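Local structure of variant surface glycoprotein MITat 1.13 (Trypanosoma brucei, 6Z8H) at residues S39-L42 with K43-D46; K115-E118 with A119-V122; A267-A270 with I271-A274. The protein probably forms, with many copies of itself, the dense glycoprotein coat of the trypanosome surface, whose antigenic switching lets the parasite evade host immunity. All blocks are in the same frame, centred on the assembly; numbering follows the deposited sequence.

Contact 1: residues S39-L42 with K43-D46; sequences SRLL and KRLD. With MAN (alpha-D-mannopyranose), chain C.
Arg44 N donates to Arg40 O at 2.8 Å, one of four consecutive i to i+4 backbone bonds that run from Lys43 N to Ser39 O through to Asp46 N on Leu42 O and keep this stretch of helix 34-75 regular. The same carbonyl is also brushed by aliphatic carbon: Arg44 CG lies 3.2 Å from Arg40 O. Because Arg44 CG stands anti to its own carbonyl carbon (chi1 -66°), the chain runs back toward the preceding turn before bending at chi3. Its guanidinium then passes obliquely by Leu41, with NH1 4.1 Å from Leu41 CD1. The charge is met outside this stretch, by a salt bridge from NE to Glu182 and a hydrogen bond from NH1 to His265 ND1. Arg40, one turn earlier, turns its head to Glu172 and Glu185. Lys43 lies along the other flank, where its CE comes 3.4 Å from Ser39 OG, while NZ stays farther off at 4.1 Å. Ser39 also touches sugar: its CB meets O3 of the mannose at 3.3 Å, and that mannose is hydrogen-bonded to Cys35 O. Leu41, Leu42 and Leu45 make up the apolar side and pack on Ile116 of helix 78-129, the neighbouring long helix of the elongated VSG bundle. The stretch is thus amphipathic: leucines close the helix pair, glutamates neutralise two buried guanidinium groups, and Ser39 lies against the mannose.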
loop_
_atom_site.group_PDB
_atom_site.type_symbol
_atom_site.label_atom_id
_atom_site.label_comp_id
_atom_site.label_asym_id
_atom_site.label_seq_id
_atom_site.Cartn_x
_atom_site.Cartn_y
_atom_site.Cartn_z
ATOM N N SER A 39 7.118 -4.480 15.413
ATOM C CA SER A 39 6.061 -3.638 15.961
ATOM C C SER A 39 6.410 -2.165 15.825
ATOM O O SER A 39 5.571 -1.356 15.400
ATOM C CB SER A 39 5.799 -3.988 17.424
ATOM O OG SER A 39 4.852 -3.086 17.961
ATOM N N ARG A 40 7.653 -1.793 16.118
ATOM C CA ARG A 40 8.002 -0.380 16.085
ATOM C C ARG A 40 7.983 0.132 14.655
ATOM O O ARG A 40 7.503 1.241 14.388
ATOM C CB ARG A 40 9.370 -0.134 16.731
ATOM C CG ARG A 40 9.619 1.360 16.920
ATOM C CD ARG A 40 11.056 1.709 17.310
ATOM N NE ARG A 40 11.513 1.035 18.521
ATOM C CZ ARG A 40 12.615 1.357 19.186
ATOM N NH1 ARG A 40 13.401 2.330 18.762
ATOM N NH2 ARG A 40 12.956 0.655 20.253
ATOM N N LEU A 41 8.486 -0.659 13.715
ATOM C CA LEU A 41 8.548 -0.213 12.328
ATOM C C LEU A 41 7.149 -0.051 11.731
ATOM O O LEU A 41 6.875 0.917 10.988
ATOM C CB LEU A 41 9.371 -1.202 11.507
ATOM C CG LEU A 41 9.809 -0.757 10.108
ATOM C CD1 LEU A 41 10.545 0.592 10.178
ATOM C CD2 LEU A 41 10.648 -1.821 9.399
ATOM N N LEU A 42 6.231 -0.958 12.078
ATOM C CA LEU A 42 4.854 -0.828 11.621
ATOM C C LEU A 42 4.149 0.327 12.322
ATOM O O LEU A 42 3.303 0.992 11.714
ATOM C CB LEU A 42 4.096 -2.126 11.867
ATOM C CG LEU A 42 4.473 -3.293 10.982
ATOM C CD1 LEU A 42 3.781 -4.569 11.460
ATOM C CD2 LEU A 42 4.083 -3.042 9.536
ATOM N N LYS A 43 4.493 0.611 13.582
ATOM C CA LYS A 43 3.940 1.786 14.255
ATOM C C LYS A 43 4.438 3.078 13.621
ATOM O O LYS A 43 3.680 4.049 13.496
ATOM C CB LYS A 43 4.306 1.752 15.743
ATOM C CG LYS A 43 3.311 0.976 16.597
ATOM C CD LYS A 43 3.709 0.923 18.069
ATOM C CE LYS A 43 3.114 -0.318 18.715
ATOM N NZ LYS A 43 2.948 -0.211 20.202
ATOM N N ARG A 44 5.708 3.123 13.223
ATOM C CA ARG A 44 6.225 4.286 12.517
ATOM C C ARG A 44 5.563 4.439 11.151
ATOM O O ARG A 44 5.215 5.558 10.733
ATOM C CB ARG A 44 7.728 4.174 12.365
ATOM C CG ARG A 44 8.499 4.235 13.675
ATOM C CD ARG A 44 9.967 4.078 13.396
ATOM N NE ARG A 44 10.493 5.191 12.610
ATOM C CZ ARG A 44 11.573 5.111 11.836
ATOM N NH1 ARG A 44 12.243 3.962 11.729
ATOM N NH2 ARG A 44 12.009 6.165 11.172
ATOM N N LEU A 45 5.369 3.337 10.440
ATOM C CA LEU A 45 4.651 3.405 9.174
ATOM C C LEU A 45 3.256 3.980 9.373
ATOM O O LEU A 45 2.784 4.804 8.567
ATOM C CB LEU A 45 4.527 2.013 8.578
ATOM C CG LEU A 45 3.766 1.937 7.244
ATOM C CD1 LEU A 45 4.448 2.806 6.190
ATOM C CD2 LEU A 45 3.648 0.522 6.767
ATOM N N ASP A 46 2.557 3.517 10.404
ATOM C CA ASP A 46 1.203 3.969 10.683
ATOM C C ASP A 46 1.127 5.479 10.896
ATOM O O ASP A 46 0.100 6.094 10.557
ATOM C CB ASP A 46 0.634 3.241 11.901
ATOM C CG ASP A 46 -0.868 3.451 12.050
ATOM O OD1 ASP A 46 -1.639 2.848 11.268
ATOM O OD2 ASP A 46 -1.284 4.258 12.918
HETATM C C1 MAN C . 2.004 -8.064 19.169
HETATM C C2 MAN C . 2.921 -7.796 17.962
HETATM C C3 MAN C . 4.349 -7.654 18.356
HETATM C C4 MAN C . 4.539 -6.681 19.538
HETATM C C5 MAN C . 3.613 -7.087 20.701
HETATM C C6 MAN C . 3.669 -6.058 21.821
HETATM O O2 MAN C . 2.620 -6.531 17.381
HETATM O O3 MAN C . 5.162 -7.253 17.277
HETATM O O4 MAN C . 5.899 -6.741 20.010
HETATM O O5 MAN C . 2.261 -7.157 20.231
HETATM O O6 MAN C . 4.987 -5.453 21.782
#

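Contact 2: residues K115-E118 with A119-V122; sequences KIEE and AAGV. With NAG (2-acetamido-2-deoxy-beta-D-glucopyranose), chain E.
Glu118 OE2 accepts from two groups that do not belong to its own subunit's polypeptide: N2 of an N-acetylglucosamine at 3.1 Å, and ND2 of Asn124 of the second subunit. Lys38 NZ of that subunit adds a long, weak ion pair. The sugar belongs to the N-linked glycan at Asn260, at the start of helix 260-273. Its bond to OE2 is bent, 140° at the hydrogen. Both carboxylate oxygens lie by the acetamide N2, with OE2 nearer the ring, 3.4 Å from C1, and OE1 nearer the acetyl methyl, 3.7 Å from C8. An extended side chain, with CG anti to the backbone N (chi1 -176°), carries the acid out to this position. Lys115, one turn back, meets the same methyl with its aliphatic chain, CG being 3.9 Å from C8. Glu117 behaves differently: its chain folds at chi2 and brings OE1 to 4.0 Å from Ala120 CB. Behind these side chains the backbone of helix 78-129 continues regularly, with Ala120 N on Ile116 O at 2.9 Å as the shortest of four i to i+4 bonds. Small residues follow on the next turn. Val122 packs on Gly121 of the second subunit, and Glu117 and Glu118 also touch that subunit. Ile116 packs on Ala264 of helix 260-273. One buried carboxylate therefore ties together the Asn260 glycan, this helix and the dimer partner, and its two N-H donors, with the distant lysine, would be expected to favour the ionised form.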
loop_
_atom_site.group_PDB
_atom_site.type_symbol
_atom_site.label_atom_id
_atom_site.label_comp_id
_atom_site.label_asym_id
_atom_site.label_seq_id
_atom_site.Cartn_x
_atom_site.Cartn_y
_atom_site.Cartn_z
ATOM N N LYS A 115 8.395 -1.251 1.284
ATOM C CA LYS A 115 9.704 -1.533 1.869
ATOM C C LYS A 115 9.597 -1.930 3.337
ATOM O O LYS A 115 10.283 -2.857 3.783
ATOM C CB LYS A 115 10.604 -0.321 1.630
ATOM C CG LYS A 115 11.071 -0.220 0.188
ATOM C CD LYS A 115 11.691 1.120 -0.131
ATOM C CE LYS A 115 12.283 1.154 -1.531
ATOM N NZ LYS A 115 13.262 2.263 -1.663
ATOM N N ILE A 116 8.700 -1.307 4.092
ATOM C CA ILE A 116 8.504 -1.674 5.492
ATOM C C ILE A 116 7.876 -3.053 5.611
ATOM O O ILE A 116 8.272 -3.835 6.480
ATOM C CB ILE A 116 7.678 -0.602 6.229
ATOM C CG1 ILE A 116 8.543 0.601 6.603
ATOM C CG2 ILE A 116 6.986 -1.213 7.439
ATOM C CD1 ILE A 116 7.791 1.731 7.217
ATOM N N GLU A 117 6.884 -3.373 4.780
ATOM C CA GLU A 117 6.239 -4.681 4.865
ATOM C C GLU A 117 7.194 -5.808 4.457
ATOM O O GLU A 117 7.177 -6.880 5.072
ATOM C CB GLU A 117 4.949 -4.701 4.034
ATOM C CG GLU A 117 3.836 -3.826 4.624
ATOM C CD GLU A 117 3.217 -4.394 5.913
ATOM O OE1 GLU A 117 3.743 -5.382 6.473
ATOM O OE2 GLU A 117 2.189 -3.814 6.343
ATOM N N GLU A 118 8.084 -5.571 3.477
ATOM C CA GLU A 118 9.104 -6.565 3.153
ATOM C C GLU A 118 10.028 -6.796 4.342
ATOM O O GLU A 118 10.347 -7.944 4.669
ATOM C CB GLU A 118 9.901 -6.143 1.912
ATOM C CG GLU A 118 10.918 -7.197 1.491
ATOM C CD GLU A 118 11.621 -6.906 0.191
ATOM O OE1 GLU A 118 11.162 -6.021 -0.549
ATOM O OE2 GLU A 118 12.623 -7.555 -0.141
ATOM N N ALA A 119 10.476 -5.725 5.002
ATOM C CA ALA A 119 11.335 -5.893 6.172
ATOM C C ALA A 119 10.607 -6.602 7.300
ATOM O O ALA A 119 11.208 -7.421 8.002
ATOM C CB ALA A 119 11.852 -4.531 6.623
ATOM N N ALA A 120 9.304 -6.360 7.439
ATOM C CA ALA A 120 8.494 -7.006 8.465
ATOM C C ALA A 120 8.426 -8.502 8.230
ATOM O O ALA A 120 8.489 -9.288 9.184
ATOM C CB ALA A 120 7.085 -6.400 8.455
ATOM N N GLY A 121 8.365 -8.918 6.970
ATOM C CA GLY A 121 8.414 -10.341 6.674
ATOM C C GLY A 121 9.734 -10.964 7.105
ATOM O O GLY A 121 9.775 -12.071 7.672
ATOM N N VAL A 122 10.843 -10.274 6.832
ATOM C CA VAL A 122 12.117 -10.770 7.340
ATOM C C VAL A 122 12.082 -10.868 8.862
ATOM O O VAL A 122 12.553 -11.866 9.433
ATOM C CB VAL A 122 13.309 -9.951 6.812
ATOM C CG1 VAL A 122 14.626 -10.549 7.311
ATOM C CG2 VAL A 122 13.307 -9.930 5.312
HETATM C C1 NAG E . 15.846 -6.966 0.646
HETATM C C2 NAG E . 15.757 -6.092 -0.691
HETATM C C3 NAG E . 15.745 -6.925 -1.912
HETATM C C4 NAG E . 16.869 -7.931 -1.855
HETATM C C5 NAG E . 16.779 -8.639 -0.526
HETATM C C6 NAG E . 17.849 -9.694 -0.383
HETATM C C7 NAG E . 14.733 -3.859 -0.811
HETATM C C8 NAG E . 13.461 -3.129 -0.666
HETATM N N2 NAG E . 14.616 -5.171 -0.579
HETATM O O3 NAG E . 15.925 -6.107 -3.042
HETATM O O4 NAG E . 16.472 -8.758 -2.866
HETATM O O5 NAG E . 16.976 -7.739 0.498
HETATM O O6 NAG E . 17.485 -10.561 0.651
HETATM O O7 NAG E . 15.704 -3.305 -1.154
#

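Contact 3: residues A267-A270 with I271-A274; sequences ALKA and IRSA
Residues 267-274 lie toward the C-terminal part of helix 260-273, where the backbone bonding is uneven: Ile271 N is shared weakly between Ala267 O and Leu268 O, and Arg272 N reaches Leu268 O only weakly. The pattern then tightens to 2.8 Å at Ser273 N on Lys269 O, a bond nearly along the C=O axis. Lys269 O takes a second donor as well, Ser273 OG at 3.2 Å, which comes from above the carbonyl plane and not along a lone pair. With OG beside its own backbone N (chi1 -69°), the serine folds back over the turn and binds the carbonyl that its amide already uses. Ala274 N reaches Ala270 O at 3.2 Å, again from above the plane.

Arg272 bends at chi3 and brings its guanidinium back over the start of Lys269: Lys269 CA lies 3.5 Å above one face, offset toward the rim. The two side chains cross at about a right angle, with Arg272 NH2 3.6 Å from Lys269 CB. Only the aliphatic part of the lysine is involved, since its extended chain takes NZ to 5.8 Å from Arg272 NH2 and keeps the like charges apart. The guanidinium finds its partners beyond these residues, in a salt bridge from NE to Glu183 and a hydrogen bond from NH1 to Tyr48 OH. Ile271 CG1 rests 3.6 Å from Ala267 O, and its side chain packs on Leu108 and Tyr48, while Leu268 packs on Ala112 and Tyr48.

This helix, within the A-type VSG N-terminal family region, is therefore fastened by apolar residues to the long helices 34-75 and 78-129 and by a glutamate-paired arginine on its flank. After two weakly bonded amides, Lys269 O takes both the amide and the hydroxyl of Ser273.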
loop_
_atom_site.group_PDB
_atom_site.type_symbol
_atom_site.label_atom_id
_atom_site.label_comp_id
_atom_site.label_asym_id
_atom_site.label_seq_id
_atom_site.Cartn_x
_atom_site.Cartn_y
_atom_site.Cartn_z
ATOM N N ALA A 267 12.963 5.166 3.343
ATOM C CA ALA A 267 11.720 5.482 2.641
ATOM C C ALA A 267 10.815 6.344 3.504
ATOM O O ALA A 267 10.126 7.238 2.989
ATOM C CB ALA A 267 10.992 4.200 2.255
ATOM N N LEU A 268 10.837 6.139 4.818
ATOM C CA LEU A 268 10.137 7.053 5.713
ATOM C C LEU A 268 10.761 8.447 5.672
ATOM O O LEU A 268 10.044 9.453 5.581
ATOM C CB LEU A 268 10.152 6.493 7.134
ATOM C CG LEU A 268 9.448 5.139 7.301
ATOM C CD1 LEU A 268 9.502 4.701 8.748
ATOM C CD2 LEU A 268 7.993 5.236 6.797
ATOM N N LYS A 269 12.093 8.534 5.668
ATOM C CA LYS A 269 12.740 9.839 5.569
ATOM C C LYS A 269 12.369 10.534 4.258
ATOM O O LYS A 269 12.204 11.762 4.221
ATOM C CB LYS A 269 14.255 9.711 5.679
ATOM C CG LYS A 269 14.946 11.044 5.682
ATOM C CD LYS A 269 16.406 10.935 6.061
ATOM C CE LYS A 269 17.019 12.308 6.277
ATOM N NZ LYS A 269 18.492 12.248 6.483
ATOM N N ALA A 270 12.212 9.769 3.171
ATOM C CA ALA A 270 11.847 10.380 1.891
ATOM C C ALA A 270 10.518 11.119 1.964
ATOM O O ALA A 270 10.330 12.143 1.291
ATOM C CB ALA A 270 11.783 9.318 0.793
ATOM N N ILE A 271 9.582 10.609 2.763
ATOM C CA ILE A 271 8.306 11.282 2.913
ATOM C C ILE A 271 8.517 12.611 3.614
ATOM O O ILE A 271 8.014 13.651 3.181
ATOM C CB ILE A 271 7.297 10.406 3.673
ATOM C CG1 ILE A 271 7.011 9.101 2.936
ATOM C CG2 ILE A 271 5.986 11.189 3.897
ATOM C CD1 ILE A 271 6.181 8.136 3.752
ATOM N N ARG A 272 9.294 12.602 4.697
ATOM C CA ARG A 272 9.552 13.827 5.449
ATOM C C ARG A 272 10.332 14.836 4.613
ATOM O O ARG A 272 10.027 16.034 4.626
ATOM C CB ARG A 272 10.308 13.484 6.738
ATOM C CG ARG A 272 9.612 12.436 7.588
ATOM C CD ARG A 272 10.154 12.427 9.015
ATOM N NE ARG A 272 11.586 12.192 9.014
ATOM C CZ ARG A 272 12.151 10.991 9.047
ATOM N NH1 ARG A 272 11.413 9.886 9.076
ATOM N NH2 ARG A 272 13.472 10.893 9.030
ATOM N N SER A 273 11.307 14.370 3.837
ATOM C CA SER A 273 12.126 15.294 3.057
ATOM C C SER A 273 11.300 16.007 1.999
ATOM O O SER A 273 11.583 17.163 1.660
ATOM C CB SER A 273 13.272 14.540 2.388
ATOM O OG SER A 273 14.196 14.093 3.360
ATOM N N ALA A 274 10.268 15.348 1.486
ATOM C CA ALA A 274 9.378 15.956 0.503
ATOM C C ALA A 274 8.310 16.840 1.139
ATOM O O ALA A 274 7.537 17.483 0.424
ATOM C CB ALA A 274 8.716 14.855 -0.329
#

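How the contacts relate
All three contacts are about two turns of helix each, gathered where three helices meet. Ile116 of contact 2 lies at the junction: its CD1 is 3.5 Å from Leu45 CB of contact 1 and equally close to Leu268 CD2 of contact 3. Arg44 CZ of contact 1 also meets Leu268 CD1 at 3.7 Å. Contacts 1 and 2 are largely buried, on the successive long helices 34-75 and 78-129, and both touch glycan. Contact 2 alone reaches the second subunit. Contact 3 is only partly buried, on the shorter helix 260-273, and carries neither sugar nor subunit contact. In contacts 1 and 3 arginines point to glutamates of the same chain, whereas contact 2 offers a carboxylate to sugar and second-subunit donors.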